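Local coordinates for FG41 Malonate Semialdehyde Decarboxylase (Coryneform bacterium, PDB 4LHP), which belongs to the tautomerase enzyme family of the MIF clan and assembles as a trimer of subunits built around beta-alpha-beta units, at residues I3-T8 with R17-A22; L31-R36 with A74-E79; E79-V84 with I104-N109. One frame throughout, in Å; residues are numbered along the deposited sequence.

Contact 1: residues I3-T8 with R17-A22; sequences IRIDLT and RAIADA
I5 and L7 of strand 2-8 bring the strand against I19 and A20 of helix 13-31 in a wholly apolar, buried contact. I5 is the first to touch. Its CG1 lies beside the backbone N (chi1 -53°) and the chain then runs on extended, which carries the terminal CD1 to 4.0 Å from A20 CA. Alanine suits this spot because its short side chain lets the isoleucine tip settle against the helix backbone. The other branch of I5 is looser, with CG2 4.5 Å from I19 CG2. Two residues further on, L7 and I19 reach toward each other tip to tip, and L7 CD2 stops 3.7 Å from I19 CD1. These methyl contacts bridge two elements whose segment axes approach to 10.4 Å and run roughly antiparallel, at 145°. On the outer side of the helix R17 NE and D21 OD1 form a salt bridge of 3.1 Å, and D21 has a second partner in R38. Strand 2-8 and helix 13-31 are the first two elements of the beta-alpha-beta unit completed by strand 39-45, with I5 also packing on L42 of strand 39-45 and I68 of strand 66-73.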
ATOM      1  N   ILE A   3       2.494  -1.142  -9.238  1.00 16.09           N
ATOM      2  CA  ILE A   3       3.497  -1.925  -8.529  1.00 16.57           C
ATOM      3  C   ILE A   3       4.230  -1.071  -7.500  1.00 18.93           C
ATOM      4  O   ILE A   3       4.887  -0.093  -7.852  1.00 17.52           O
ATOM      5  CB  ILE A   3       4.555  -2.491  -9.494  1.00 17.87           C
ATOM      6  CG1 ILE A   3       3.899  -3.041 -10.765  1.00 16.07           C
ATOM      7  CG2 ILE A   3       5.391  -3.556  -8.801  1.00 13.29           C
ATOM      8  CD1 ILE A   3       2.879  -4.129 -10.518  1.00 16.49           C
ATOM      9  N   ARG A   4       4.118  -1.440  -6.229  1.00 17.18           N
ATOM     10  CA  ARG A   4       4.932  -0.816  -5.194  1.00 16.25           C
ATOM     11  C   ARG A   4       6.166  -1.672  -4.937  1.00 14.60           C
ATOM     12  O   ARG A   4       6.064  -2.783  -4.415  1.00 21.04           O
ATOM     13  CB  ARG A   4       4.140  -0.641  -3.896  1.00 12.19           C
ATOM     14  CG  ARG A   4       2.884   0.193  -4.050  1.00 18.05           C
ATOM     15  CD  ARG A   4       2.298   0.586  -2.704  1.00 15.37           C
ATOM     16  NE  ARG A   4       1.241   1.585  -2.850  1.00 14.08           N
ATOM     17  CZ  ARG A   4       1.421   2.901  -2.750  1.00 23.65           C
ATOM     18  NH1 ARG A   4       2.616   3.406  -2.488  1.00 17.84           N
ATOM     19  NH2 ARG A   4       0.401   3.728  -2.907  1.00 21.97           N
ATOM     20  N   ILE A   5       7.330  -1.156  -5.314  1.00 15.78           N
ATOM     21  CA  ILE A   5       8.584  -1.866  -5.095  1.00 15.92           C
ATOM     22  C   ILE A   5       9.365  -1.221  -3.959  1.00 16.79           C
ATOM     23  O   ILE A   5       9.871  -0.108  -4.095  1.00 19.38           O
ATOM     24  CB  ILE A   5       9.467  -1.865  -6.352  1.00 24.00           C
ATOM     25  CG1 ILE A   5       8.676  -2.381  -7.554  1.00 16.27           C
ATOM     26  CG2 ILE A   5      10.715  -2.712  -6.118  1.00 15.15           C
ATOM     27  CD1 ILE A   5       9.408  -2.244  -8.871  1.00 20.35           C
ATOM     28  N   ASP A   6       9.452  -1.925  -2.835  1.00 13.31           N
ATOM     29  CA  ASP A   6      10.233  -1.453  -1.700  1.00 19.46           C
ATOM     30  C   ASP A   6      11.504  -2.280  -1.558  1.00 20.14           C
ATOM     31  O   ASP A   6      11.454  -3.496  -1.372  1.00 15.20           O
ATOM     32  CB  ASP A   6       9.410  -1.519  -0.412  1.00 21.45           C
ATOM     33  CG  ASP A   6       8.323  -0.458  -0.357  1.00 24.25           C
ATOM     34  OD1 ASP A   6       8.531   0.575   0.312  1.00 18.04           O
ATOM     35  OD2 ASP A   6       7.261  -0.658  -0.983  1.00 18.82           O
ATOM     36  N   LEU A   7      12.644  -1.606  -1.651  1.00 19.82           N
ATOM     37  CA  LEU A   7      13.937  -2.266  -1.566  1.00 26.17           C
ATOM     38  C   LEU A   7      14.853  -1.436  -0.673  1.00 23.92           C
ATOM     39  O   LEU A   7      14.375  -0.588   0.079  1.00 22.00           O
ATOM     40  CB  LEU A   7      14.520  -2.474  -2.966  1.00 20.04           C
ATOM     41  CG  LEU A   7      14.290  -1.342  -3.969  1.00 22.28           C
ATOM     42  CD1 LEU A   7      14.960  -0.064  -3.503  1.00 28.67           C
ATOM     43  CD2 LEU A   7      14.787  -1.743  -5.349  1.00 30.74           C
ATOM     44  N   THR A   8      16.158  -1.675  -0.741  1.00 22.30           N
ATOM     45  CA  THR A   8      17.078  -1.056   0.204  1.00 21.66           C
ATOM     46  C   THR A   8      18.109  -0.143  -0.458  1.00 21.24           C
ATOM     47  O   THR A   8      18.484  -0.340  -1.614  1.00 20.01           O
ATOM     48  CB  THR A   8      17.797  -2.126   1.027  1.00 23.85           C
ATOM     49  OG1 THR A   8      18.441  -3.053   0.146  1.00 17.83           O
ATOM     50  CG2 THR A   8      16.798  -2.874   1.896  1.00 19.03           C
ATOM     51  N   ARG A  17      16.472   0.784 -10.748  1.00 22.79           N
ATOM     52  CA  ARG A  17      15.808   1.042 -12.013  1.00 27.30           C
ATOM     53  C   ARG A  17      15.776  -0.227 -12.861  1.00 27.27           C
ATOM     54  O   ARG A  17      14.778  -0.520 -13.520  1.00 20.81           O
ATOM     55  CB  ARG A  17      16.521   2.175 -12.753  1.00 21.44           C
ATOM     56  CG  ARG A  17      15.908   2.534 -14.094  1.00 24.18           C
ATOM     57  CD  ARG A  17      14.389   2.575 -14.031  1.00 33.37           C
ATOM     58  NE  ARG A  17      13.798   2.563 -15.366  1.00 27.18           N
ATOM     59  CZ  ARG A  17      13.123   3.568 -15.919  1.00 36.55           C
ATOM     60  NH1 ARG A  17      12.917   4.705 -15.264  1.00 29.61           N
ATOM     61  NH2 ARG A  17      12.642   3.427 -17.144  1.00 32.31           N
ATOM     62  N   ALA A  18      16.867  -0.986 -12.834  1.00 25.86           N
ATOM     63  CA  ALA A  18      16.931  -2.257 -13.552  1.00 24.85           C
ATOM     64  C   ALA A  18      15.965  -3.272 -12.941  1.00 21.15           C
ATOM     65  O   ALA A  18      15.231  -3.952 -13.658  1.00 17.42           O
ATOM     66  CB  ALA A  18      18.350  -2.800 -13.546  1.00 27.23           C
ATOM     67  N   ILE A  19      15.972  -3.376 -11.615  1.00 23.42           N
ATOM     68  CA  ILE A  19      14.988  -4.193 -10.913  1.00 19.65           C
ATOM     69  C   ILE A  19      13.590  -3.840 -11.412  1.00 19.30           C
ATOM     70  O   ILE A  19      12.803  -4.719 -11.759  1.00 16.93           O
ATOM     71  CB  ILE A  19      15.054  -3.979  -9.381  1.00 24.23           C
ATOM     72  CG1 ILE A  19      16.332  -4.593  -8.805  1.00 24.03           C
ATOM     73  CG2 ILE A  19      13.836  -4.591  -8.700  1.00 22.46           C
ATOM     74  CD1 ILE A  19      16.575  -4.250  -7.348  1.00 26.50           C
ATOM     75  N   ALA A  20      13.296  -2.544 -11.458  1.00 17.48           N
ATOM     76  CA  ALA A  20      11.981  -2.069 -11.875  1.00 25.83           C
ATOM     77  C   ALA A  20      11.692  -2.451 -13.324  1.00 21.19           C
ATOM     78  O   ALA A  20      10.570  -2.822 -13.664  1.00 21.30           O
ATOM     79  CB  ALA A  20      11.887  -0.562 -11.691  1.00 18.02           C
ATOM     80  N   ASP A  21      12.712  -2.363 -14.172  1.00 23.14           N
ATOM     81  CA  ASP A  21      12.566  -2.713 -15.580  1.00 27.41           C
ATOM     82  C   ASP A  21      12.229  -4.191 -15.735  1.00 23.58           C
ATOM     83  O   ASP A  21      11.393  -4.566 -16.556  1.00 23.07           O
ATOM     84  CB  ASP A  21      13.851  -2.397 -16.347  1.00 17.50           C
ATOM     85  CG  ASP A  21      14.068  -0.909 -16.540  1.00 20.59           C
ATOM     86  OD1 ASP A  21      13.075  -0.167 -16.688  1.00 24.47           O
ATOM     87  OD2 ASP A  21      15.238  -0.479 -16.550  1.00 22.82           O
ATOM     88  N   ALA A  22      12.884  -5.025 -14.936  1.00 17.34           N
ATOM     89  CA  ALA A  22      12.723  -6.468 -15.040  1.00 19.14           C
ATOM     90  C   ALA A  22      11.334  -6.902 -14.589  1.00 22.14           C
ATOM     91  O   ALA A  22      10.735  -7.804 -15.177  1.00 24.79           O
ATOM     92  CB  ALA A  22      13.789  -7.171 -14.220  1.00 22.09           C
TER

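Contact 2: residues L31-R36 with A74-E79; sequences LAIPAR and AGRTIE
R76 and L31 meet in a side-chain-to-backbone contact at the C-terminal end of helix 13-31, where the arginine reaches from the loop ahead of helix 78-92. R76 NH1 donates to L31 O over 3.0 Å, with an N-H...O angle of 140°; it stands at 115° to the C=O bond, tilted slightly from the carbonyl plane. A weak second bond to L31 O comes from R76 NH2 at 3.3 Å. A water completes the grip: it donates to L31 O at 2.6 Å and accepts from R76 NH2 at 2.7 Å, so the carbonyl oxygen has three donors, one of them weak. A positive group is apt here, since carbonyls at a helix C-terminus probably carry extra negative potential. Leucine supplies the apolar counterpart, its CD2 lying over one face of the guanidinium, 3.4 Å above the plane and offset toward the rim. I33 adds a methyl, with CG2 3.9 Å from R76 NH2, and its side chain crosses that of R76 at about a right angle. The R76 chain bends at chi2 (-68°) and then runs straight to the helix end. R76 itself stands immediately before T77, the N-cap of helix 78-92. L31 packs on V84 of that helix, I33 touches P1, just ahead of strand 2-8, and R76 packs on P131.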
ATOM      1  N   LEU A  31       1.345 -11.388 -18.166  1.00 23.93           N
ATOM      2  CA  LEU A  31      -0.018 -10.856 -18.091  1.00 34.15           C
ATOM      3  C   LEU A  31      -0.508 -10.291 -19.422  1.00 30.37           C
ATOM      4  O   LEU A  31      -1.698 -10.022 -19.588  1.00 25.08           O
ATOM      5  CB  LEU A  31      -0.114  -9.774 -17.012  1.00 25.75           C
ATOM      6  CG  LEU A  31       0.170 -10.239 -15.583  1.00 31.74           C
ATOM      7  CD1 LEU A  31       0.061  -9.076 -14.608  1.00 26.92           C
ATOM      8  CD2 LEU A  31      -0.777 -11.360 -15.188  1.00 28.65           C
ATOM      9  N   ALA A  32       0.409 -10.108 -20.366  1.00 24.66           N
ATOM     10  CA  ALA A  32       0.063  -9.558 -21.672  1.00 28.42           C
ATOM     11  C   ALA A  32      -0.668  -8.226 -21.533  1.00 26.40           C
ATOM     12  O   ALA A  32      -1.607  -7.947 -22.276  1.00 24.39           O
ATOM     13  CB  ALA A  32      -0.787 -10.545 -22.459  1.00 25.22           C
ATOM     14  N   ILE A  33      -0.238  -7.410 -20.576  1.00 25.02           N
ATOM     15  CA  ILE A  33      -0.758  -6.053 -20.448  1.00 25.54           C
ATOM     16  C   ILE A  33      -0.085  -5.171 -21.488  1.00 23.19           C
ATOM     17  O   ILE A  33       0.998  -5.504 -21.975  1.00 23.17           O
ATOM     18  CB  ILE A  33      -0.513  -5.455 -19.041  1.00 28.41           C
ATOM     19  CG1 ILE A  33       0.979  -5.487 -18.685  1.00 24.22           C
ATOM     20  CG2 ILE A  33      -1.341  -6.194 -17.997  1.00 25.46           C
ATOM     21  CD1 ILE A  33       1.313  -4.787 -17.385  1.00 24.03           C
ATOM     22  N   PRO A  34      -0.728  -4.051 -21.849  1.00 25.59           N
ATOM     23  CA  PRO A  34      -0.080  -3.119 -22.775  1.00 20.13           C
ATOM     24  C   PRO A  34       1.358  -2.845 -22.355  1.00 22.48           C
ATOM     25  O   PRO A  34       1.664  -2.863 -21.163  1.00 22.81           O
ATOM     26  CB  PRO A  34      -0.934  -1.859 -22.651  1.00 26.39           C
ATOM     27  CG  PRO A  34      -2.293  -2.372 -22.314  1.00 25.73           C
ATOM     28  CD  PRO A  34      -2.084  -3.609 -21.476  1.00 20.72           C
ATOM     29  N   ALA A  35       2.230  -2.600 -23.327  1.00 22.83           N
ATOM     30  CA  ALA A  35       3.648  -2.424 -23.050  1.00 21.71           C
ATOM     31  C   ALA A  35       3.880  -1.180 -22.206  1.00 20.70           C
ATOM     32  O   ALA A  35       4.821  -1.125 -21.418  1.00 21.46           O
ATOM     33  CB  ALA A  35       4.431  -2.337 -24.349  1.00 32.52           C
ATOM     34  N   ARG A  36       3.011  -0.187 -22.368  1.00 19.03           N
ATOM     35  CA  ARG A  36       3.140   1.066 -21.636  1.00 19.18           C
ATOM     36  C   ARG A  36       2.217   1.122 -20.425  1.00 22.75           C
ATOM     37  O   ARG A  36       2.005   2.188 -19.850  1.00 17.44           O
ATOM     38  CB  ARG A  36       2.861   2.248 -22.561  1.00 22.91           C
ATOM     39  CG  ARG A  36       3.835   2.339 -23.720  1.00 28.68           C
ATOM     40  CD  ARG A  36       3.638   3.613 -24.522  1.00 28.92           C
ATOM     41  NE  ARG A  36       3.911   4.806 -23.726  1.00 18.40           N
ATOM     42  CZ  ARG A  36       5.120   5.176 -23.312  1.00 31.98           C
ATOM     43  NH1 ARG A  36       6.188   4.446 -23.611  1.00 29.25           N
ATOM     44  NH2 ARG A  36       5.265   6.279 -22.592  1.00 23.38           N
ATOM     45  N   ALA A  74      -8.784  -8.059 -10.458  1.00 17.18           N
ATOM     46  CA  ALA A  74      -9.166  -9.442 -10.210  1.00 22.94           C
ATOM     47  C   ALA A  74      -9.389 -10.141 -11.543  1.00 22.25           C
ATOM     48  O   ALA A  74      -9.650  -9.490 -12.555  1.00 14.30           O
ATOM     49  CB  ALA A  74     -10.435  -9.495  -9.375  1.00 21.32           C
ATOM     50  N   GLY A  75      -9.286 -11.466 -11.542  1.00 19.71           N
ATOM     51  CA  GLY A  75      -9.588 -12.251 -12.725  1.00 23.05           C
ATOM     52  C   GLY A  75      -8.471 -13.187 -13.143  1.00 23.07           C
ATOM     53  O   GLY A  75      -8.712 -14.178 -13.832  1.00 27.63           O
ATOM     54  N   ARG A  76      -7.246 -12.878 -12.735  1.00 21.27           N
ATOM     55  CA  ARG A  76      -6.107 -13.709 -13.100  1.00 23.39           C
ATOM     56  C   ARG A  76      -6.182 -15.030 -12.354  1.00 19.15           C
ATOM     57  O   ARG A  76      -6.500 -15.068 -11.165  1.00 28.45           O
ATOM     58  CB  ARG A  76      -4.790 -13.004 -12.784  1.00 17.19           C
ATOM     59  CG  ARG A  76      -4.641 -11.653 -13.454  1.00 20.56           C
ATOM     60  CD  ARG A  76      -4.514 -11.787 -14.961  1.00 33.40           C
ATOM     61  NE  ARG A  76      -4.394 -10.484 -15.605  1.00 36.31           N
ATOM     62  CZ  ARG A  76      -3.950 -10.288 -16.842  1.00 34.68           C
ATOM     63  NH1 ARG A  76      -3.566 -11.314 -17.592  1.00 42.28           N
ATOM     64  NH2 ARG A  76      -3.880  -9.059 -17.328  1.00 34.08           N
ATOM     65  N   THR A  77      -5.886 -16.113 -13.061  1.00 24.76           N
ATOM     66  CA  THR A  77      -5.955 -17.439 -12.470  1.00 20.83           C
ATOM     67  C   THR A  77      -4.804 -17.669 -11.511  1.00 28.72           C
ATOM     68  O   THR A  77      -3.785 -16.967 -11.545  1.00 27.47           O
ATOM     69  CB  THR A  77      -5.897 -18.553 -13.530  1.00 28.11           C
ATOM     70  OG1 THR A  77      -4.608 -18.556 -14.156  1.00 25.97           O
ATOM     71  CG2 THR A  77      -6.970 -18.361 -14.578  1.00 36.21           C
ATOM     72  N   ILE A  78      -4.987 -18.668 -10.657  1.00 32.20           N
ATOM     73  CA  ILE A  78      -3.964 -19.108  -9.724  1.00 30.39           C
ATOM     74  C   ILE A  78      -2.682 -19.513 -10.450  1.00 23.83           C
ATOM     75  O   ILE A  78      -1.580 -19.246  -9.967  1.00 26.30           O
ATOM     76  CB  ILE A  78      -4.497 -20.281  -8.880  1.00 26.89           C
ATOM     77  CG1 ILE A  78      -5.540 -19.753  -7.880  1.00 30.14           C
ATOM     78  CG2 ILE A  78      -3.341 -21.074  -8.195  1.00 30.50           C
ATOM     79  CD1 ILE A  78      -5.798 -20.672  -6.669  1.00 25.63           C
ATOM     80  N   GLU A  79      -2.825 -20.138 -11.617  1.00 24.85           N
ATOM     81  CA  GLU A  79      -1.668 -20.598 -12.385  1.00 30.22           C
ATOM     82  C   GLU A  79      -0.921 -19.427 -13.025  1.00 29.45           C
ATOM     83  O   GLU A  79       0.309 -19.434 -13.113  1.00 28.88           O
ATOM     84  CB  GLU A  79      -2.104 -21.594 -13.461  1.00 20.00           C
TER
HETATM   85  O   HOH W   1      -3.823  -8.614 -20.027  1.00 28.38           O

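Contact 3: residues E79-V84 with I104-N109; sequences ETKQRV and IAITEN
Within 104-109, I106 is the first to touch K81 of helix 78-92. Its CD1 is the atom that meets the helix, 3.9 Å from K81 CG. The two side chains cross at a slant, and the isoleucine methyl leans on the aliphatic part of the lysine. A long chain suits position 81, because its methylenes can pack on the strand while its amine goes on to a polar partner: extended beyond CG (chi2 175°), it carries NZ past I106 to E108. F85, one turn further along the helix, also packs on I106. This is the return half of a beta-alpha-beta unit, in which strand 66-73 leads through helix 78-92 into strand 102-109, laid parallel beside the first. E108 then points back toward the helix, and its OE2 forms a salt bridge of 2.8 Å with K81 NZ. The amine comes from above the carboxylate, 59° out of its plane, and K81 CE follows to within 3.4 Å of E108 OE2. K81 NZ has a second acidic partner, so the amine on helix 78-92 is shared between E108 of its own chain and D113 of the third subunit. At the last position, N109 ND2 donates to I106 O of the second subunit, and I106 O accepts the equivalent bond from N109 of the third.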
ATOM      1  N   GLU A  79      -2.825 -20.138 -11.617  1.00 24.85           N
ATOM      2  CA  GLU A  79      -1.668 -20.598 -12.385  1.00 30.22           C
ATOM      3  C   GLU A  79      -0.921 -19.427 -13.025  1.00 29.45           C
ATOM      4  O   GLU A  79       0.309 -19.434 -13.113  1.00 28.88           O
ATOM      5  CB  GLU A  79      -2.104 -21.594 -13.461  1.00 20.00           C
ATOM      6  N   THR A  80      -1.670 -18.431 -13.485  1.00 19.38           N
ATOM      7  CA  THR A  80      -1.081 -17.226 -14.058  1.00 23.96           C
ATOM      8  C   THR A  80      -0.242 -16.494 -13.019  1.00 21.21           C
ATOM      9  O   THR A  80       0.851 -16.010 -13.314  1.00 18.41           O
ATOM     10  CB  THR A  80      -2.168 -16.273 -14.589  1.00 27.12           C
ATOM     11  OG1 THR A  80      -2.545 -16.661 -15.916  1.00 28.19           O
ATOM     12  CG2 THR A  80      -1.668 -14.832 -14.614  1.00 30.57           C
ATOM     13  N   LYS A  81      -0.763 -16.415 -11.799  1.00 24.47           N
ATOM     14  CA  LYS A  81      -0.062 -15.754 -10.708  1.00 21.57           C
ATOM     15  C   LYS A  81       1.237 -16.484 -10.376  1.00 24.78           C
ATOM     16  O   LYS A  81       2.256 -15.858 -10.083  1.00 23.49           O
ATOM     17  CB  LYS A  81      -0.966 -15.676  -9.478  1.00 17.23           C
ATOM     18  CG  LYS A  81      -2.170 -14.772  -9.681  1.00 19.57           C
ATOM     19  CD  LYS A  81      -3.124 -14.806  -8.500  1.00 22.17           C
ATOM     20  CE  LYS A  81      -4.235 -13.782  -8.674  1.00 20.16           C
ATOM     21  NZ  LYS A  81      -5.286 -13.894  -7.623  1.00 18.93           N
ATOM     22  N   GLN A  82       1.199 -17.811 -10.425  1.00 22.97           N
ATOM     23  CA  GLN A  82       2.402 -18.604 -10.217  1.00 24.12           C
ATOM     24  C   GLN A  82       3.431 -18.267 -11.293  1.00 29.30           C
ATOM     25  O   GLN A  82       4.612 -18.084 -10.998  1.00 26.13           O
ATOM     26  CB  GLN A  82       2.076 -20.098 -10.228  1.00 20.98           C
ATOM     27  CG  GLN A  82       1.291 -20.559  -9.011  1.00 24.73           C
ATOM     28  CD  GLN A  82       1.133 -22.067  -8.949  1.00 31.21           C
ATOM     29  OE1 GLN A  82       0.126 -22.616  -9.397  1.00 35.21           O
ATOM     30  NE2 GLN A  82       2.129 -22.743  -8.389  1.00 34.41           N
ATOM     31  N   ARG A  83       2.975 -18.181 -12.539  1.00 23.82           N
ATOM     32  CA  ARG A  83       3.844 -17.791 -13.644  1.00 23.42           C
ATOM     33  C   ARG A  83       4.438 -16.400 -13.423  1.00 24.71           C
ATOM     34  O   ARG A  83       5.594 -16.159 -13.771  1.00 22.62           O
ATOM     35  CB  ARG A  83       3.079 -17.834 -14.969  1.00 27.22           C
ATOM     36  CG  ARG A  83       3.001 -19.221 -15.593  1.00 29.67           C
ATOM     37  CD  ARG A  83       2.068 -19.243 -16.797  1.00 33.55           C
ATOM     38  NE  ARG A  83       2.437 -18.249 -17.804  1.00 36.27           N
ATOM     39  CZ  ARG A  83       1.574 -17.490 -18.479  1.00 43.22           C
ATOM     40  NH1 ARG A  83       0.267 -17.587 -18.270  1.00 42.55           N
ATOM     41  NH2 ARG A  83       2.021 -16.619 -19.371  1.00 43.41           N
ATOM     42  N   VAL A  84       3.653 -15.489 -12.851  1.00 27.09           N
ATOM     43  CA  VAL A  84       4.139 -14.141 -12.560  1.00 26.23           C
ATOM     44  C   VAL A  84       5.260 -14.177 -11.524  1.00 27.36           C
ATOM     45  O   VAL A  84       6.316 -13.576 -11.724  1.00 23.92           O
ATOM     46  CB  VAL A  84       3.010 -13.211 -12.043  1.00 31.48           C
ATOM     47  CG1 VAL A  84       3.596 -11.945 -11.411  1.00 23.44           C
ATOM     48  CG2 VAL A  84       2.050 -12.852 -13.170  1.00 20.62           C
ATOM     49  N   ILE A 104       6.903 -11.293  -2.943  1.00 17.30           N
ATOM     50  CA  ILE A 104       5.887 -10.730  -3.824  1.00 12.42           C
ATOM     51  C   ILE A 104       4.488 -10.927  -3.251  1.00 16.35           C
ATOM     52  O   ILE A 104       4.143 -12.015  -2.792  1.00 16.70           O
ATOM     53  CB  ILE A 104       5.943 -11.371  -5.226  1.00 16.78           C
ATOM     54  CG1 ILE A 104       7.367 -11.301  -5.785  1.00 17.43           C
ATOM     55  CG2 ILE A 104       4.962 -10.683  -6.164  1.00 13.04           C
ATOM     56  CD1 ILE A 104       7.544 -12.017  -7.103  1.00 22.81           C
ATOM     57  N   ALA A 105       3.686  -9.868  -3.284  1.00 13.86           N
ATOM     58  CA  ALA A 105       2.310  -9.932  -2.807  1.00 13.18           C
ATOM     59  C   ALA A 105       1.364  -9.347  -3.849  1.00 14.55           C
ATOM     60  O   ALA A 105       1.704  -8.383  -4.530  1.00 13.37           O
ATOM     61  CB  ALA A 105       2.171  -9.181  -1.498  1.00 16.29           C
ATOM     62  N   ILE A 106       0.178  -9.936  -3.965  1.00 12.57           N
ATOM     63  CA  ILE A 106      -0.831  -9.455  -4.900  1.00 13.97           C
ATOM     64  C   ILE A 106      -2.090  -9.024  -4.153  1.00 15.09           C
ATOM     65  O   ILE A 106      -2.588  -9.744  -3.292  1.00 14.73           O
ATOM     66  CB  ILE A 106      -1.199 -10.536  -5.939  1.00 11.46           C
ATOM     67  CG1 ILE A 106       0.044 -10.953  -6.732  1.00 14.58           C
ATOM     68  CG2 ILE A 106      -2.288 -10.027  -6.874  1.00 25.29           C
ATOM     69  CD1 ILE A 106      -0.254 -11.809  -7.951  1.00 17.89           C
ATOM     70  N   THR A 107      -2.594  -7.840  -4.487  1.00 21.91           N
ATOM     71  CA  THR A 107      -3.821  -7.323  -3.891  1.00 13.27           C
ATOM     72  C   THR A 107      -4.745  -6.851  -5.009  1.00 17.00           C
ATOM     73  O   THR A 107      -4.338  -6.076  -5.874  1.00 21.12           O
ATOM     74  CB  THR A 107      -3.531  -6.162  -2.919  1.00 16.37           C
ATOM     75  OG1 THR A 107      -2.715  -6.631  -1.838  1.00 13.65           O
ATOM     76  CG2 THR A 107      -4.826  -5.592  -2.359  1.00 18.34           C
ATOM     77  N   GLU A 108      -5.990  -7.316  -4.987  1.00 17.75           N
ATOM     78  CA  GLU A 108      -6.874  -7.174  -6.141  1.00 19.58           C
ATOM     79  C   GLU A 108      -7.956  -6.106  -5.992  1.00 18.20           C
ATOM     80  O   GLU A 108      -8.311  -5.703  -4.883  1.00 14.30           O
ATOM     81  CB  GLU A 108      -7.526  -8.525  -6.456  1.00 20.39           C
ATOM     82  CG  GLU A 108      -6.543  -9.573  -6.956  1.00 28.65           C
ATOM     83  CD  GLU A 108      -7.202 -10.902  -7.264  1.00 24.37           C
ATOM     84  OE1 GLU A 108      -8.150 -11.282  -6.544  1.00 17.18           O
ATOM     85  OE2 GLU A 108      -6.772 -11.566  -8.233  1.00 16.15           O
ATOM     86  N   ASN A 109      -8.462  -5.647  -7.134  1.00 16.09           N
ATOM     87  CA  ASN A 109      -9.600  -4.738  -7.181  1.00 15.43           C
ATOM     88  C   ASN A 109     -10.339  -4.886  -8.509  1.00 15.29           C
ATOM     89  O   ASN A 109     -10.105  -5.844  -9.244  1.00 12.85           O
ATOM     90  CB  ASN A 109      -9.154  -3.290  -6.957  1.00 14.39           C
ATOM     91  CG  ASN A 109      -8.196  -2.794  -8.026  1.00 16.07           C
ATOM     92  OD1 ASN A 109      -7.958  -3.463  -9.032  1.00 23.25           O
ATOM     93  ND2 ASN A 109      -7.644  -1.607  -7.811  1.00 17.23           N
TER

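How the contacts relate
Contacts 1 and 3 each join a helix to a strand of the same four-stranded sheet, with centres about 16 Å apart and nearest atoms about 7 Å apart. Contact 2 lies about 9 Å from contact 3, centre to centre, and about 18 Å from contact 1, whose helix 13-31 ends in it. Contacts 2 and 3 share E79 and touch directly. L31 CD2 packs 3.6 Å from T80 CG2, and A74 N makes a probable hydrogen bond of 2.9 Å to N109 O. The first of these joins the end of helix 13-31 to the start of helix 78-92, the second the loop after strand 66-73 to the end of strand 102-109. A bound phosphate ion, probably from the crystallisation liquor, lies about 4 Å from the side chain of I33 in contact 2.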